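Local coordinates for dally-like, isoform A (Drosophila melanogaster, PDB 6XTZ), which is a cell-surface glypican, probably a GPI-anchored heparan sulfate proteoglycan, whose helical core shelters the palmitoleate lipid of Wnt and so enables signalling at a distance, at residues A[140-151]-A[186-194]; A[171-181]-A[314-322]. The protein carries 5 engineered substitutions. One frame throughout, in Å; residues are numbered along the deposited sequence.

Interaction 1: residues A[140-151]-A[186-194]. With O18 (O-palmitoleoyl serine), chain H.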
loop_
_atom_site.group_PDB
_atom_site.type_symbol
_atom_site.label_atom_id
_atom_site.label_comp_id
_atom_site.label_asym_id
_atom_site.label_seq_id
_atom_site.Cartn_x
_atom_site.Cartn_y
_atom_site.Cartn_z
ATOM N N LEU A 140 2.335 -23.391 -10.513
ATOM C CA LEU A 140 2.497 -24.805 -10.186
ATOM C C LEU A 140 2.180 -25.690 -11.383
ATOM O O LEU A 140 2.841 -26.712 -11.603
ATOM C CB LEU A 140 1.618 -25.176 -8.993
ATOM C CG LEU A 140 2.038 -24.603 -7.639
ATOM C CD1 LEU A 140 1.180 -25.185 -6.527
ATOM C CD2 LEU A 140 3.513 -24.872 -7.381
ATOM N N GLU A 141 1.173 -25.310 -12.173
ATOM C CA GLU A 141 0.850 -26.070 -13.376
ATOM C C GLU A 141 1.995 -26.021 -14.382
ATOM O O GLU A 141 2.358 -27.047 -14.972
ATOM C CB GLU A 141 -0.440 -25.535 -13.997
ATOM C CG GLU A 141 -0.795 -26.144 -15.340
ATOM C CD GLU A 141 -2.026 -25.508 -15.955
ATOM O OE1 GLU A 141 -2.926 -25.095 -15.194
ATOM O OE2 GLU A 141 -2.090 -25.412 -17.199
ATOM N N VAL A 142 2.581 -24.840 -14.585
ATOM C CA VAL A 142 3.694 -24.718 -15.522
ATOM C C VAL A 142 4.922 -25.455 -14.995
ATOM O O VAL A 142 5.663 -26.082 -15.762
ATOM C CB VAL A 142 3.993 -23.234 -15.804
ATOM C CG1 VAL A 142 5.213 -23.094 -16.697
ATOM C CG2 VAL A 142 2.787 -22.567 -16.450
ATOM N N MET A 143 5.155 -25.396 -13.682
ATOM C CA MET A 143 6.297 -26.098 -13.104
ATOM C C MET A 143 6.144 -27.609 -13.240
ATOM O O MET A 143 7.117 -28.311 -13.538
ATOM C CB MET A 143 6.469 -25.711 -11.635
ATOM C CG MET A 143 6.905 -24.272 -11.403
ATOM S SD MET A 143 8.511 -23.894 -12.127
ATOM C CE MET A 143 9.540 -25.138 -11.350
ATOM N N ASP A 144 4.932 -28.128 -13.027
ATOM C CA ASP A 144 4.717 -29.567 -13.133
ATOM C C ASP A 144 4.900 -30.052 -14.565
ATOM O O ASP A 144 5.484 -31.118 -14.795
ATOM C CB ASP A 144 3.327 -29.933 -12.611
ATOM C CG ASP A 144 3.187 -29.709 -11.118
ATOM O OD1 ASP A 144 4.222 -29.701 -10.417
ATOM O OD2 ASP A 144 2.044 -29.543 -10.642
ATOM N N LYS A 145 4.409 -29.287 -15.542
ATOM C CA LYS A 145 4.628 -29.649 -16.939
ATOM C C LYS A 145 6.094 -29.520 -17.324
ATOM O O LYS A 145 6.564 -30.230 -18.221
ATOM C CB LYS A 145 3.761 -28.783 -17.854
ATOM C CG LYS A 145 2.265 -28.994 -17.679
ATOM C CD LYS A 145 1.472 -28.213 -18.713
ATOM C CE LYS A 145 -0.017 -28.497 -18.595
ATOM N NZ LYS A 145 -0.809 -27.742 -19.606
ATOM N N PHE A 146 6.828 -28.625 -16.660
ATOM C CA PHE A 146 8.258 -28.489 -16.921
ATOM C C PHE A 146 9.008 -29.757 -16.531
ATOM O O PHE A 146 9.793 -30.296 -17.319
ATOM C CB PHE A 146 8.804 -27.278 -16.166
ATOM C CG PHE A 146 10.300 -27.166 -16.187
ATOM C CD1 PHE A 146 10.965 -26.779 -17.339
ATOM C CD2 PHE A 146 11.040 -27.423 -15.046
ATOM C CE1 PHE A 146 12.342 -26.667 -17.356
ATOM C CE2 PHE A 146 12.418 -27.313 -15.056
ATOM C CZ PHE A 146 13.070 -26.935 -16.213
ATOM N N PHE A 147 8.773 -30.254 -15.315
ATOM C CA PHE A 147 9.465 -31.459 -14.875
ATOM C C PHE A 147 8.922 -32.704 -15.564
ATOM O O PHE A 147 9.666 -33.671 -15.760
ATOM C CB PHE A 147 9.370 -31.601 -13.357
ATOM C CG PHE A 147 10.228 -30.626 -12.607
ATOM C CD1 PHE A 147 11.602 -30.794 -12.554
ATOM C CD2 PHE A 147 9.664 -29.541 -11.957
ATOM C CE1 PHE A 147 12.398 -29.899 -11.865
ATOM C CE2 PHE A 147 10.455 -28.641 -11.268
ATOM C CZ PHE A 147 11.823 -28.819 -11.222
ATOM N N ASN A 148 7.640 -32.700 -15.938
ATOM C CA ASN A 148 7.091 -33.823 -16.691
ATOM C C ASN A 148 7.818 -33.998 -18.019
ATOM O O ASN A 148 8.132 -35.124 -18.419
ATOM C CB ASN A 148 5.593 -33.623 -16.924
ATOM C CG ASN A 148 4.962 -34.776 -17.682
ATOM O OD1 ASN A 148 4.916 -34.774 -18.913
ATOM N ND2 ASN A 148 4.472 -35.767 -16.949
ATOM N N THR A 149 8.092 -32.890 -18.713
ATOM C CA THR A 149 8.883 -32.960 -19.937
ATOM C C THR A 149 10.289 -33.471 -19.648
ATOM O O THR A 149 10.832 -34.280 -20.409
ATOM C CB THR A 149 8.932 -31.588 -20.609
ATOM O OG1 THR A 149 7.603 -31.173 -20.945
ATOM C CG2 THR A 149 9.772 -31.636 -21.874
ATOM N N LEU A 150 10.890 -33.018 -18.546
ATOM C CA LEU A 150 12.190 -33.545 -18.145
ATOM C C LEU A 150 12.100 -35.023 -17.787
ATOM O O LEU A 150 13.026 -35.794 -18.068
ATOM C CB LEU A 150 12.745 -32.740 -16.969
ATOM C CG LEU A 150 13.739 -31.619 -17.286
ATOM C CD1 LEU A 150 13.198 -30.691 -18.358
ATOM C CD2 LEU A 150 14.079 -30.840 -16.025
ATOM N N TYR A 151 10.994 -35.437 -17.162
ATOM C CA TYR A 151 10.811 -36.849 -16.845
ATOM C C TYR A 151 10.781 -37.696 -18.110
ATOM O O TYR A 151 11.318 -38.810 -18.136
ATOM C CB TYR A 151 9.524 -37.051 -16.041
ATOM C CG TYR A 151 9.532 -36.450 -14.652
ATOM C CD1 TYR A 151 10.719 -36.066 -14.039
ATOM C CD2 TYR A 151 8.347 -36.272 -13.949
ATOM C CE1 TYR A 151 10.723 -35.518 -12.769
ATOM C CE2 TYR A 151 8.340 -35.727 -12.680
ATOM C CZ TYR A 151 9.530 -35.351 -12.094
ATOM O OH TYR A 151 9.524 -34.807 -10.829
ATOM N N PRO A 186 12.102 -31.857 -7.403
ATOM C CA PRO A 186 11.267 -30.986 -8.250
ATOM C C PRO A 186 10.096 -30.361 -7.514
ATOM O O PRO A 186 9.813 -29.171 -7.707
ATOM C CB PRO A 186 10.795 -31.931 -9.363
ATOM C CG PRO A 186 11.837 -32.988 -9.420
ATOM C CD PRO A 186 12.246 -33.202 -7.998
ATOM N N ASP A 187 9.401 -31.131 -6.673
ATOM C CA ASP A 187 8.251 -30.591 -5.955
ATOM C C ASP A 187 8.670 -29.510 -4.968
ATOM O O ASP A 187 8.004 -28.474 -4.856
ATOM C CB ASP A 187 7.502 -31.715 -5.238
ATOM C CG ASP A 187 6.816 -32.663 -6.202
ATOM O OD1 ASP A 187 6.374 -32.204 -7.277
ATOM O OD2 ASP A 187 6.719 -33.868 -5.886
ATOM N N LYS A 188 9.767 -29.730 -4.239
ATOM C CA LYS A 188 10.242 -28.711 -3.309
ATOM C C LYS A 188 10.682 -27.456 -4.050
ATOM O O LYS A 188 10.448 -26.335 -3.584
ATOM C CB LYS A 188 11.385 -29.261 -2.457
ATOM C CG LYS A 188 10.954 -30.267 -1.400
ATOM C CD LYS A 188 12.149 -30.769 -0.605
ATOM C CE LYS A 188 11.718 -31.661 0.549
ATOM N NZ LYS A 188 10.906 -30.922 1.552
ATOM N N LEU A 189 11.316 -27.623 -5.212
ATOM C CA LEU A 189 11.776 -26.468 -5.973
ATOM C C LEU A 189 10.608 -25.735 -6.624
ATOM O O LEU A 189 10.610 -24.502 -6.703
ATOM C CB LEU A 189 12.793 -26.908 -7.026
ATOM C CG LEU A 189 13.495 -25.808 -7.823
ATOM C CD1 LEU A 189 14.288 -24.897 -6.900
ATOM C CD2 LEU A 189 14.400 -26.417 -8.880
ATOM N N SER A 190 9.600 -26.476 -7.089
ATOM C CA SER A 190 8.453 -25.844 -7.734
ATOM C C SER A 190 7.678 -24.970 -6.757
ATOM O O SER A 190 7.210 -23.885 -7.120
ATOM C CB SER A 190 7.536 -26.906 -8.339
ATOM O OG SER A 190 8.203 -27.642 -9.347
ATOM N N VAL A 191 7.530 -25.425 -5.511
ATOM C CA VAL A 191 6.789 -24.644 -4.527
ATOM C C VAL A 191 7.579 -23.408 -4.119
ATOM O O VAL A 191 7.023 -22.309 -4.007
ATOM C CB VAL A 191 6.432 -25.516 -3.309
ATOM C CG1 VAL A 191 5.715 -24.683 -2.260
ATOM C CG2 VAL A 191 5.569 -26.687 -3.736
ATOM N N GLN A 192 8.887 -23.563 -3.894
ATOM C CA GLN A 192 9.704 -22.421 -3.496
ATOM C C GLN A 192 9.784 -21.375 -4.599
ATOM O O GLN A 192 9.850 -20.175 -4.305
ATOM C CB GLN A 192 11.101 -22.891 -3.094
ATOM C CG GLN A 192 11.118 -23.729 -1.823
ATOM C CD GLN A 192 12.493 -24.281 -1.496
ATOM O OE1 GLN A 192 13.489 -23.904 -2.113
ATOM N NE2 GLN A 192 12.551 -25.184 -0.525
ATOM N N ILE A 193 9.773 -21.799 -5.864
ATOM C CA ILE A 193 9.734 -20.840 -6.964
ATOM C C ILE A 193 8.372 -20.160 -7.030
ATOM O O ILE A 193 8.279 -18.937 -7.194
ATOM C CB ILE A 193 10.086 -21.534 -8.291
ATOM C CG1 ILE A 193 11.565 -21.928 -8.317
ATOM C CG2 ILE A 193 9.752 -20.636 -9.475
ATOM C CD1 ILE A 193 11.981 -22.638 -9.586
ATOM N N LYS A 194 7.296 -20.938 -6.897
ATOM C CA LYS A 194 5.953 -20.372 -6.963
ATOM C C LYS A 194 5.727 -19.364 -5.843
ATOM O O LYS A 194 5.239 -18.253 -6.082
ATOM C CB LYS A 194 4.913 -21.493 -6.910
ATOM C CG LYS A 194 3.464 -21.020 -6.903
ATOM C CD LYS A 194 2.871 -21.066 -5.502
ATOM C CE LYS A 194 1.388 -20.757 -5.518
ATOM N NZ LYS A 194 0.819 -20.737 -4.139
HETATM C CA O18 H . 22.694 -11.920 -7.938
HETATM C CB O18 H . 22.570 -12.584 -9.300
HETATM C C1 O18 H . 21.534 -14.586 -10.020
HETATM C C2 O18 H . 20.290 -15.420 -9.935
HETATM C C3 O18 H . 19.007 -14.622 -10.119
HETATM C C4 O18 H . 17.784 -15.513 -10.281
HETATM C C5 O18 H . 16.504 -14.766 -10.617
HETATM C C6 O18 H . 15.328 -15.677 -10.936
HETATM C C7 O18 H . 15.555 -16.583 -12.133
HETATM C C8 O18 H . 14.389 -17.524 -12.432
HETATM C C9 O18 H . 14.143 -18.527 -11.347
HETATM C C10 O18 H . 14.347 -19.827 -11.428
HETATM C C11 O18 H . 14.872 -20.570 -12.618
HETATM C C12 O18 H . 14.631 -22.076 -12.543
HETATM C C13 O18 H . 15.243 -22.853 -13.699
HETATM C C14 O18 H . 14.962 -24.348 -13.665
HETATM C C15 O18 H . 15.488 -25.058 -12.433
HETATM C C16 O18 H . 15.276 -26.555 -12.474
HETATM C C O18 H . 21.482 -10.990 -7.905
HETATM N N O18 H . 22.643 -12.891 -6.859
HETATM O OG O18 H . 21.434 -13.478 -9.284
HETATM O O11 O18 H . 22.505 -14.871 -10.668
HETATM O O O18 H . 21.611 -9.807 -7.602
HETATM O O HOH W 1 6.793 -30.293 -9.746
HETATM O O HOH W 2 7.156 -33.145 -9.922
#
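Leu-140, Met-143 and Phe-147 face Lys-194, Ser-190 and Pro-186 across two helices that run nearly antiparallel, at 149°, with axes 9.6 Å apart. The closest backbone approach lies at Met-143 and Ser-190, whose CA atoms are 5.8 Å apart; a small serine suits that point. Its OG is folded back beside its own backbone N (chi1 -62°) and bonds to the carbonyl O of Pro-186 at 2.8 Å. That oxygen also accepts from Ser-190 N, the two donors reaching it from opposite faces of the carbonyl plane. With its polarity engaged, Ser-190 can lie among apolar groups: OG meets the edge of the Phe-147 ring, 3.1 Å from CE2, and the CB of Met-143. The bent Met-143 chain brings CE to the Ser-190 backbone and Ile-193 CD1.

Phe-147 is sandwiched. Pro-186 CB sits 3.4 Å from the ring centroid and 8° off its normal, a CH-pi contact over one face, while Phe-146 CD2 covers the opposite face. Tyr-151 OH reaches Pro-186 CG, and Leu-140 CD2 rests on Lys-194 CB. No direct hydrogen bond joins segments 140-151 and 186-194; water bridges them instead. One water lies within hydrogen-bonding distance of Asp-144 OD1, Asp-187 OD1 and Ser-190 OG; able to donate to only two at a time, it probably eases the repulsion between the carboxylates. A second water links Tyr-151 OH to Asp-187.

Phe-146 and Leu-189 belong to the O-palmitoleoyl serine pocket: the lipid's C16 lies 3.7 Å from Leu-189 CD2 and at the edge of the Phe-146 ring. Helix 118-134 packs on Phe-146 through Val-120 and Leu-124, helix 169-176 on Tyr-151 through Met-176, and helix 296-322 on Leu-189 through Lys-299.

Interaction 2: residues A[171-181]-A[314-322]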
loop_
_atom_site.group_PDB
_atom_site.type_symbol
_atom_site.label_atom_id
_atom_site.label_comp_id
_atom_site.label_asym_id
_atom_site.label_seq_id
_atom_site.Cartn_x
_atom_site.Cartn_y
_atom_site.Cartn_z
ATOM N N CYS A 171 1.591 -42.025 -22.962
ATOM C CA CYS A 171 1.548 -42.954 -21.840
ATOM C C CYS A 171 2.684 -42.677 -20.865
ATOM O O CYS A 171 2.491 -42.726 -19.645
ATOM C CB CYS A 171 1.610 -44.394 -22.351
ATOM S SG CYS A 171 1.335 -45.659 -21.083
ATOM N N VAL A 172 3.876 -42.376 -21.387
ATOM C CA VAL A 172 4.993 -42.007 -20.522
ATOM C C VAL A 172 4.690 -40.702 -19.798
ATOM O O VAL A 172 4.964 -40.562 -18.600
ATOM C CB VAL A 172 6.297 -41.912 -21.336
ATOM C CG1 VAL A 172 7.466 -41.552 -20.430
ATOM C CG2 VAL A 172 6.564 -43.217 -22.065
ATOM N N SER A 173 4.109 -39.733 -20.508
ATOM C CA SER A 173 3.753 -38.464 -19.880
ATOM C C SER A 173 2.704 -38.667 -18.794
ATOM O O SER A 173 2.820 -38.122 -17.691
ATOM C CB SER A 173 3.254 -37.478 -20.936
ATOM O OG SER A 173 2.942 -36.223 -20.356
ATOM N N GLU A 174 1.666 -39.455 -19.091
ATOM C CA GLU A 174 0.624 -39.709 -18.102
ATOM C C GLU A 174 1.153 -40.497 -16.911
ATOM O O GLU A 174 0.705 -40.279 -15.780
ATOM C CB GLU A 174 -0.548 -40.448 -18.750
ATOM C CG GLU A 174 -1.521 -39.545 -19.490
ATOM C CD GLU A 174 -2.364 -38.703 -18.549
ATOM O OE1 GLU A 174 -2.494 -39.078 -17.365
ATOM O OE2 GLU A 174 -2.895 -37.663 -18.995
ATOM N N HIS A 175 2.099 -41.408 -17.140
ATOM C CA HIS A 175 2.641 -42.198 -16.041
ATOM C C HIS A 175 3.683 -41.427 -15.241
ATOM O O HIS A 175 3.830 -41.666 -14.038
ATOM C CB HIS A 175 3.235 -43.502 -16.573
ATOM C CG HIS A 175 2.205 -44.497 -17.013
ATOM N ND1 HIS A 175 2.485 -45.838 -17.174
ATOM C CD2 HIS A 175 0.895 -44.346 -17.321
ATOM C CE1 HIS A 175 1.391 -46.469 -17.563
ATOM N NE2 HIS A 175 0.413 -45.587 -17.661
ATOM N N MET A 176 4.405 -40.502 -15.875
ATOM C CA MET A 176 5.356 -39.673 -15.146
ATOM C C MET A 176 4.677 -38.652 -14.244
ATOM O O MET A 176 5.358 -38.035 -13.417
ATOM C CB MET A 176 6.293 -38.955 -16.119
ATOM C CG MET A 176 7.349 -39.852 -16.744
ATOM S SD MET A 176 8.441 -40.600 -15.523
ATOM C CE MET A 176 9.510 -41.570 -16.584
ATOM N N LYS A 177 3.362 -38.462 -14.376
ATOM C CA LYS A 177 2.665 -37.507 -13.522
ATOM C C LYS A 177 2.605 -37.990 -12.078
ATOM O O LYS A 177 2.678 -37.183 -11.146
ATOM C CB LYS A 177 1.256 -37.246 -14.059
ATOM C CG LYS A 177 1.223 -36.482 -15.372
ATOM C CD LYS A 177 -0.201 -36.116 -15.761
ATOM C CE LYS A 177 -0.228 -35.249 -17.009
ATOM N NZ LYS A 177 -1.611 -34.818 -17.355
ATOM N N GLU A 178 2.470 -39.301 -11.872
ATOM C CA GLU A 178 2.396 -39.869 -10.532
ATOM C C GLU A 178 3.738 -40.374 -10.020
ATOM O O GLU A 178 3.863 -40.635 -8.817
ATOM C CB GLU A 178 1.373 -41.012 -10.496
ATOM C CG GLU A 178 1.673 -42.153 -11.460
ATOM C CD GLU A 178 0.675 -43.291 -11.348
ATOM O OE1 GLU A 178 0.734 -44.220 -12.181
ATOM O OE2 GLU A 178 -0.169 -43.255 -10.427
ATOM N N LEU A 179 4.736 -40.513 -10.886
ATOM C CA LEU A 179 6.049 -40.990 -10.486
ATOM C C LEU A 179 6.942 -39.821 -10.080
ATOM O O LEU A 179 6.715 -38.671 -10.458
ATOM C CB LEU A 179 6.701 -41.783 -11.619
ATOM C CG LEU A 179 5.951 -43.044 -12.052
ATOM C CD1 LEU A 179 6.586 -43.663 -13.288
ATOM C CD2 LEU A 179 5.898 -44.049 -10.911
ATOM N N LYS A 180 7.971 -40.134 -9.293
ATOM C CA LYS A 180 8.909 -39.139 -8.776
ATOM C C LYS A 180 10.332 -39.577 -9.098
ATOM O O LYS A 180 11.071 -40.031 -8.216
ATOM C CB LYS A 180 8.722 -38.943 -7.271
ATOM C CG LYS A 180 7.318 -38.521 -6.869
ATOM C CD LYS A 180 6.923 -37.210 -7.534
ATOM C CE LYS A 180 5.497 -36.818 -7.181
ATOM N NZ LYS A 180 5.041 -35.630 -7.953
ATOM N N PRO A 181 10.754 -39.442 -10.359
ATOM C CA PRO A 181 12.082 -39.948 -10.745
ATOM C C PRO A 181 13.231 -39.256 -10.032
ATOM O O PRO A 181 14.261 -39.894 -9.778
ATOM C CB PRO A 181 12.131 -39.695 -12.260
ATOM C CG PRO A 181 10.712 -39.452 -12.675
ATOM C CD PRO A 181 10.039 -38.837 -11.495
ATOM N N ILE A 314 12.164 -47.431 -11.984
ATOM C CA ILE A 314 11.109 -46.702 -12.681
ATOM C C ILE A 314 11.007 -47.135 -14.141
ATOM O O ILE A 314 9.906 -47.158 -14.703
ATOM C CB ILE A 314 11.324 -45.183 -12.557
ATOM C CG1 ILE A 314 10.115 -44.435 -13.116
ATOM C CG2 ILE A 314 12.591 -44.744 -13.277
ATOM C CD1 ILE A 314 10.257 -42.941 -13.079
ATOM N N THR A 315 12.127 -47.492 -14.777
ATOM C CA THR A 315 12.073 -47.922 -16.168
ATOM C C THR A 315 11.299 -49.222 -16.336
ATOM O O THR A 315 10.788 -49.488 -17.429
ATOM C CB THR A 315 13.487 -48.076 -16.737
ATOM O OG1 THR A 315 13.410 -48.332 -18.145
ATOM C CG2 THR A 315 14.221 -49.225 -16.061
ATOM N N ASN A 316 11.196 -50.031 -15.280
ATOM C CA ASN A 316 10.356 -51.221 -15.329
ATOM C C ASN A 316 8.894 -50.887 -15.065
ATOM O O ASN A 316 8.005 -51.525 -15.641
ATOM C CB ASN A 316 10.848 -52.260 -14.319
ATOM C CG ASN A 316 12.227 -52.799 -14.659
ATOM O OD1 ASN A 316 12.545 -53.036 -15.825
ATOM N ND2 ASN A 316 13.052 -52.997 -13.638
ATOM N N ARG A 317 8.627 -49.898 -14.209
ATOM C CA ARG A 317 7.248 -49.515 -13.931
ATOM C C ARG A 317 6.632 -48.754 -15.098
ATOM O O ARG A 317 5.407 -48.769 -15.270
ATOM C CB ARG A 317 7.185 -48.682 -12.650
ATOM C CG ARG A 317 5.779 -48.425 -12.133
ATOM C CD ARG A 317 5.809 -47.741 -10.775
ATOM N NE ARG A 317 4.474 -47.365 -10.320
ATOM C CZ ARG A 317 4.223 -46.740 -9.174
ATOM N NH1 ARG A 317 5.219 -46.421 -8.358
ATOM N NH2 ARG A 317 2.977 -46.435 -8.841
ATOM N N VAL A 318 7.457 -48.090 -15.910
ATOM C CA VAL A 318 6.941 -47.403 -17.091
ATOM C C VAL A 318 6.527 -48.411 -18.156
ATOM O O VAL A 318 5.486 -48.254 -18.806
ATOM C CB VAL A 318 7.981 -46.401 -17.624
ATOM C CG1 VAL A 318 7.544 -45.840 -18.967
ATOM C CG2 VAL A 318 8.189 -45.275 -16.625
ATOM N N PHE A 319 7.328 -49.463 -18.349
ATOM C CA PHE A 319 6.955 -50.514 -19.292
ATOM C C PHE A 319 5.641 -51.175 -18.898
ATOM O O PHE A 319 4.871 -51.594 -19.769
ATOM C CB PHE A 319 8.068 -51.560 -19.386
ATOM C CG PHE A 319 9.301 -51.073 -20.095
ATOM C CD1 PHE A 319 9.222 -50.066 -21.043
ATOM C CD2 PHE A 319 10.540 -51.626 -19.813
ATOM C CE1 PHE A 319 10.355 -49.618 -21.696
ATOM C CE2 PHE A 319 11.677 -51.183 -20.462
ATOM C CZ PHE A 319 11.584 -50.177 -21.405
ATOM N N GLN A 320 5.367 -51.273 -17.599
ATOM C CA GLN A 320 4.084 -51.773 -17.118
ATOM C C GLN A 320 3.021 -50.702 -17.327
ATOM O O GLN A 320 3.018 -49.676 -16.640
ATOM C CB GLN A 320 4.186 -52.158 -15.645
ATOM C CG GLN A 320 5.257 -53.191 -15.341
ATOM C CD GLN A 320 5.467 -53.390 -13.852
ATOM O OE1 GLN A 320 4.756 -52.808 -13.031
ATOM N NE2 GLN A 320 6.448 -54.211 -13.495
ATOM N N GLY A 321 2.119 -50.932 -18.279
ATOM C CA GLY A 321 1.062 -50.000 -18.601
ATOM C C GLY A 321 1.239 -49.289 -19.926
ATOM O O GLY A 321 0.257 -48.766 -20.468
ATOM N N CYS A 322 2.460 -49.251 -20.461
ATOM C CA CYS A 322 2.718 -48.635 -21.759
ATOM C C CYS A 322 3.224 -49.651 -22.773
ATOM O O CYS A 322 2.613 -49.811 -23.834
ATOM C CB CYS A 322 3.714 -47.476 -21.610
ATOM S SG CYS A 322 3.198 -46.177 -20.460
#
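Cys-171 and Cys-322 form a disulfide, SG to SG 2.0 Å, with a chi3 of -87°, close to the perpendicular that such bonds prefer. Cys-171 turns its sulfur anti to the backbone N (chi1 -172°), which sends it across to the C-terminal end of segment 314-322. His-175, one turn further along its helix, lies against the bridge: Cys-322 SG stands 3.6 Å from the centroid of the imidazole, over the same face that Cys-171 SG also covers. Gly-321 CA meets the edge of this ring. Its positive phi is a conformation that glycine adopts readily, and its bare CA lets the edge of the His-175 ring come close.

Beyond the covalent link the contact is mainly apolar. Ile-314 CD1 touches both Pro-181 CG, at 3.5 Å, and Met-176 CE, at 3.8 Å, while its CG1 meets Leu-179 CD1. Met-176 crosses Ile-314 and Val-318 roughly perpendicularly, its flexible thioether bringing CE to both. The other branch of Leu-179, CD2, lies over one face of the Arg-317 guanidinium, 3.6 Å from CZ; the extended arginine chain lets its flat end cover the leucine. Glu-178 is near the same group, but only as a loose charge neighbour.

The backbone carries this row of side chains from helix 169-176 into the following loop, so that helix and loop together line 314-322; the axes of 171-176 and 314-322 lie at 121° and 9.7 Å apart. Helix 139-158 packs alongside, with Phe-155 against Val-318, while Asn-159 bonds to Thr-315.

Going from the N terminus, the first of the segments met lies on helix 139-158, followed by helix 169-176 and its loop, then helix 185-216, and much later helix 296-322. Interaction 1 closes a local excursion of 34 residues, and helix 169-176 lies inside it. Interaction 2 starts within that excursion and closes a far longer one of 132 residues, so the two cross rather than nest. Their centres are about 17 Å apart, yet they touch: Asn-148 OD1 probably hydrogen-bonds Ser-173 OG, Lys-180 forms a salt bridge with Asp-187, and Tyr-151 packs on Pro-181. Segment 171-181 thus joins the helix pair that meets the tail end of the lipid to the disulfide-locked end of helix 296-322.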